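Local coordinates for fructosamine deglycase FrlB (Bacillus subtilis, PDB 3EUA), which catalyses the conversion of a range of fructosamine 6-phosphates to glucose 6-phosphate and a free amino acid, at residues D181-F186 with A307-E312; I196-S201 with S210-I215. All blocks are in the same frame, centred on the assembly; numbering follows the deposited sequence.

Contact 1. Residues D181-F186 with A307-E312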
# COMPACT_ATOMS: atom_id res chain seq x y z
N ASP A 181 25.15 20.17 0.69
CA ASP A 181 24.65 21.45 1.20
C ASP A 181 23.13 21.40 1.38
O ASP A 181 22.60 21.94 2.35
CB ASP A 181 25.10 22.59 0.30
CG ASP A 181 26.63 22.79 0.34
OD1 ASP A 181 27.28 22.24 1.27
OD2 ASP A 181 27.18 23.50 -0.54
N ASN A 182 22.44 20.76 0.43
CA ASN A 182 20.99 20.60 0.53
C ASN A 182 20.58 19.82 1.76
O ASN A 182 19.53 20.10 2.34
CB ASN A 182 20.41 19.91 -0.70
CG ASN A 182 20.47 20.80 -1.93
OD1 ASN A 182 20.68 22.01 -1.83
ND2 ASN A 182 20.28 20.19 -3.11
N ALA A 183 21.36 18.82 2.13
CA ALA A 183 21.10 18.02 3.32
C ALA A 183 21.17 18.90 4.58
O ALA A 183 20.30 18.85 5.46
CB ALA A 183 22.09 16.88 3.41
N LYS A 184 22.21 19.73 4.64
CA LYS A 184 22.38 20.64 5.78
C LYS A 184 21.25 21.64 5.83
O LYS A 184 20.73 21.91 6.90
CB LYS A 184 23.73 21.37 5.74
CG LYS A 184 24.92 20.44 5.84
CD LYS A 184 26.25 21.22 5.95
CE LYS A 184 27.46 20.32 5.74
NZ LYS A 184 27.56 19.16 6.72
N GLN A 185 20.87 22.18 4.68
CA GLN A 185 19.79 23.15 4.60
C GLN A 185 18.48 22.55 5.05
O GLN A 185 17.69 23.20 5.75
CB GLN A 185 19.70 23.60 3.16
CG GLN A 185 18.71 24.70 2.85
CD GLN A 185 18.86 25.15 1.40
OE1 GLN A 185 19.01 24.31 0.50
NE2 GLN A 185 18.81 26.45 1.17
N PHE A 186 18.24 21.32 4.62
CA PHE A 186 17.04 20.61 5.00
C PHE A 186 16.98 20.48 6.53
O PHE A 186 15.94 20.76 7.14
CB PHE A 186 17.01 19.26 4.31
CG PHE A 186 16.05 18.30 4.91
CD1 PHE A 186 14.71 18.38 4.60
CD2 PHE A 186 16.48 17.29 5.77
CE1 PHE A 186 13.81 17.50 5.15
CE2 PHE A 186 15.59 16.41 6.33
CZ PHE A 186 14.24 16.52 6.02
N ALA A 307 18.82 12.58 6.56
CA ALA A 307 18.47 12.06 7.89
C ALA A 307 19.58 12.31 8.91
O ALA A 307 19.30 12.74 10.03
CB ALA A 307 18.14 10.56 7.80
N ASP A 308 20.82 12.05 8.51
CA ASP A 308 22.00 12.26 9.37
C ASP A 308 22.13 13.69 9.82
O ASP A 308 22.36 13.93 11.01
CB ASP A 308 23.29 11.81 8.65
CG ASP A 308 23.42 10.29 8.52
OD1 ASP A 308 22.80 9.51 9.31
OD2 ASP A 308 24.20 9.85 7.64
N GLU A 309 21.95 14.63 8.89
CA GLU A 309 21.99 16.07 9.19
C GLU A 309 20.84 16.51 10.12
O GLU A 309 21.03 17.33 11.04
CB GLU A 309 21.93 16.91 7.90
CG GLU A 309 23.11 16.77 6.96
CD GLU A 309 24.44 17.26 7.54
OE1 GLU A 309 24.46 18.12 8.46
OE2 GLU A 309 25.48 16.81 7.06
N LEU A 310 19.65 15.99 9.85
CA LEU A 310 18.47 16.30 10.62
C LEU A 310 18.65 15.84 12.06
O LEU A 310 18.38 16.61 12.99
CB LEU A 310 17.24 15.65 9.98
CG LEU A 310 15.90 15.94 10.61
CD1 LEU A 310 15.55 17.43 10.62
CD2 LEU A 310 14.79 15.13 9.91
N ALA A 311 19.10 14.59 12.24
CA ALA A 311 19.31 14.01 13.58
C ALA A 311 20.31 14.86 14.41
O ALA A 311 20.12 15.06 15.59
CB ALA A 311 19.78 12.57 13.47
N GLU A 312 21.36 15.32 13.76
CA GLU A 312 22.36 16.16 14.39
C GLU A 312 21.76 17.51 14.77
O GLU A 312 21.93 17.95 15.90
CB GLU A 312 23.56 16.35 13.45
CG GLU A 312 24.66 17.25 14.00
CD GLU A 312 25.81 17.48 13.00
OE1 GLU A 312 25.86 16.80 11.93
OE2 GLU A 312 26.65 18.37 13.32

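Contact 2. Residues I196-S201 with S210-I215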
# COMPACT_ATOMS: atom_id res chain seq x y z
N ILE A 196 6.21 16.21 8.49
CA ILE A 196 6.86 16.34 7.19
C ILE A 196 6.34 15.21 6.33
O ILE A 196 6.52 14.03 6.67
CB ILE A 196 8.39 16.23 7.25
CG1 ILE A 196 9.01 17.29 8.17
CG2 ILE A 196 8.95 16.33 5.79
CD1 ILE A 196 10.53 17.08 8.48
N TYR A 197 5.67 15.56 5.25
CA TYR A 197 5.15 14.56 4.30
C TYR A 197 6.21 14.14 3.33
O TYR A 197 7.18 14.86 3.09
CB TYR A 197 3.98 15.16 3.51
CG TYR A 197 2.71 15.30 4.28
CD1 TYR A 197 1.79 14.26 4.31
CD2 TYR A 197 2.40 16.45 4.99
CE1 TYR A 197 0.59 14.35 5.03
CE2 TYR A 197 1.20 16.56 5.71
CZ TYR A 197 0.30 15.51 5.71
OH TYR A 197 -0.90 15.58 6.41
N THR A 198 6.07 12.93 2.78
CA THR A 198 6.92 12.48 1.72
C THR A 198 5.95 12.13 0.58
O THR A 198 4.72 11.95 0.81
CB THR A 198 7.79 11.26 2.06
OG1 THR A 198 6.96 10.12 2.34
CG2 THR A 198 8.74 11.57 3.23
N MSE A 199 6.48 12.07 -0.63
CA MSE A 199 5.67 11.74 -1.80
C MSE A 199 6.48 11.20 -2.97
O MSE A 199 7.54 11.68 -3.27
CB MSE A 199 4.87 12.98 -2.22
CG MSE A 199 4.08 12.81 -3.45
SE MSE A 199 2.60 14.04 -3.63
CE MSE A 199 2.69 13.73 -5.31
N ALA A 200 5.97 10.16 -3.61
CA ALA A 200 6.62 9.52 -4.77
C ALA A 200 5.62 8.51 -5.38
O ALA A 200 4.50 8.35 -4.86
CB ALA A 200 7.91 8.83 -4.37
N SER A 201 6.01 7.90 -6.50
CA SER A 201 5.18 6.89 -7.18
C SER A 201 6.05 5.77 -7.74
O SER A 201 7.27 5.74 -7.56
CB SER A 201 4.36 7.53 -8.31
OG SER A 201 5.20 8.04 -9.33
N SER A 210 9.49 4.35 3.56
CA SER A 210 10.53 4.09 4.57
C SER A 210 10.96 5.38 5.23
O SER A 210 11.14 5.46 6.44
CB SER A 210 11.74 3.44 3.89
OG SER A 210 12.60 2.94 4.90
N TYR A 211 11.13 6.43 4.45
CA TYR A 211 11.58 7.70 5.08
C TYR A 211 10.55 8.15 6.08
O TYR A 211 10.89 8.65 7.16
CB TYR A 211 11.80 8.80 4.08
CG TYR A 211 12.81 9.83 4.55
CD1 TYR A 211 14.15 9.54 4.51
CD2 TYR A 211 12.43 11.06 4.99
CE1 TYR A 211 15.09 10.44 4.94
CE2 TYR A 211 13.39 12.00 5.40
CZ TYR A 211 14.72 11.67 5.36
OH TYR A 211 15.68 12.54 5.77
N SER A 212 9.27 7.99 5.73
CA SER A 212 8.19 8.40 6.63
C SER A 212 8.11 7.57 7.90
O SER A 212 8.15 8.12 9.02
CB SER A 212 6.82 8.34 5.92
OG SER A 212 6.68 9.38 4.94
N ILE A 213 8.03 6.26 7.73
CA ILE A 213 7.82 5.41 8.90
C ILE A 213 9.06 5.10 9.75
O ILE A 213 8.94 4.98 10.96
CB ILE A 213 7.05 4.11 8.54
CG1 ILE A 213 7.87 3.22 7.60
CG2 ILE A 213 5.64 4.46 8.00
CD1 ILE A 213 7.59 1.75 7.80
N CYS A 214 10.22 5.03 9.10
CA CYS A 214 11.50 4.73 9.73
C CYS A 214 12.30 5.98 10.12
O CYS A 214 12.53 6.22 11.27
CB CYS A 214 12.33 3.85 8.82
SG CYS A 214 11.51 2.25 8.55
N ILE A 215 12.69 6.80 9.17
CA ILE A 215 13.50 7.94 9.54
C ILE A 215 12.72 8.95 10.36
O ILE A 215 13.13 9.30 11.50
CB ILE A 215 14.12 8.65 8.31
CG1 ILE A 215 15.07 7.71 7.54
CG2 ILE A 215 14.80 9.95 8.78
CD1 ILE A 215 16.38 7.34 8.25

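Contact 1. Residues D181-F186 with A307-E312
The ring of F186 and the methyl CD2 of L310 meet obliquely, with F186 CE2 3.9 Å from L310 CD2 and 4.1 Å from L310 CB. F186 carries its ring on a bond with CG anti to the backbone N (chi1 164°), which brings CE2 and CZ closer to the other helix than the direction of its CB alone would. Y306 and H190 meet the same ring with tilted planes. The second flat group, the carboxylate of E309, receives K184 NZ from above its plane, 38° out of it, in a salt bridge of 3.2 Å between NZ and E309 OE2. The aliphatic part of K184 also lies against the carboxylate, its CG 3.5 Å from E309 OE1, and a bend at chi4 turns NZ back to OE2. This ionic pair sits at the partly exposed margin, while A183, F186 and L310 are buried. Between the two ends the helices come close over a small residue: A183 CB touches E309 CG at 3.7 Å, and E309 CB rests 3.5 Å from A183 O. The axes of segments 181-186 and 307-312 approach to 8.0 Å and cross at -36°, a close helix-helix packing with an alanine at the interface. It joins helices 158-190 and 288-313 within the second SIS domain, an alpha-beta-alpha sandwich.

Contact 2. Residues I196-S201 with S210-I215
T198 OG1 and S212 OG lie 2.7 Å apart in a short hydroxyl-hydroxyl hydrogen bond, which either oxygen could donate. T198 adds its methyl to the same meeting: CG2 is 3.5 Å from S212 OG and 4.1 Å from Y211 CD2, approaching the tyrosine ring obliquely. The threonine therefore divides its two branches, the hydroxyl going to the serine and the methyl also reaching the aromatic ring. With OG1 set between the backbone N and the carbonyl carbon (chi1 64°), CG2 takes the place opposite the carbonyl carbon. At S212, a chi1 of -71° swings OG beside its own backbone N, toward T198 OG1.

Further out, S212 OG is also hydrogen-bonded to S224 OG, and both hydroxyls of the central pair make weak hydrogen bonds to A208 O, the carbonyl four residues before S212 in helix 205-220. These buried polar atoms thus have several partners. The ring of Y211 has I215 CB over one face, 3.9 Å above the plane and offset toward the rim, and its OH makes a weak hydrogen bond to L303 O. With an alanine here in place of T198, OG1 and CG2 are gone, which would probably leave S212 OG relying on S224 and A208 and open a gap beside Y211 CD2. On the strand side, T198 is held by backbone hydrogen bonds to H225 and I227, while Y197, its CB directed away from the helix, reaches H223 of the second subunit through its OH. The arrangement belongs to a right-handed beta-alpha-beta crossover, strand 197-200, helix 205-220 and strand 226-228, in the parallel sheet of the Rossmann-like SIS fold.

How the contacts relate
From the N terminus, the chain first builds the five-stranded parallel sheet, then helix 158-190 supplies the first half of contact 1. Strand 197-200 and helix 205-220 follow, and contact 2 closes a short loop between them, with 8 residues separating its segments. The chain then completes the second parallel sheet and returns along helix 288-313, where contact 1 closes a far longer loop of 120 residues that encloses contact 2. The loops nest without crossing. The contacts lie about 15 Å apart between centres, yet they touch: A307 N lies 3.2 Å from Y211 OH, and A307 CB 3.5 Å from I215 CG2. Helix 288-313 thus packs against both helix 158-190 and helix 205-220.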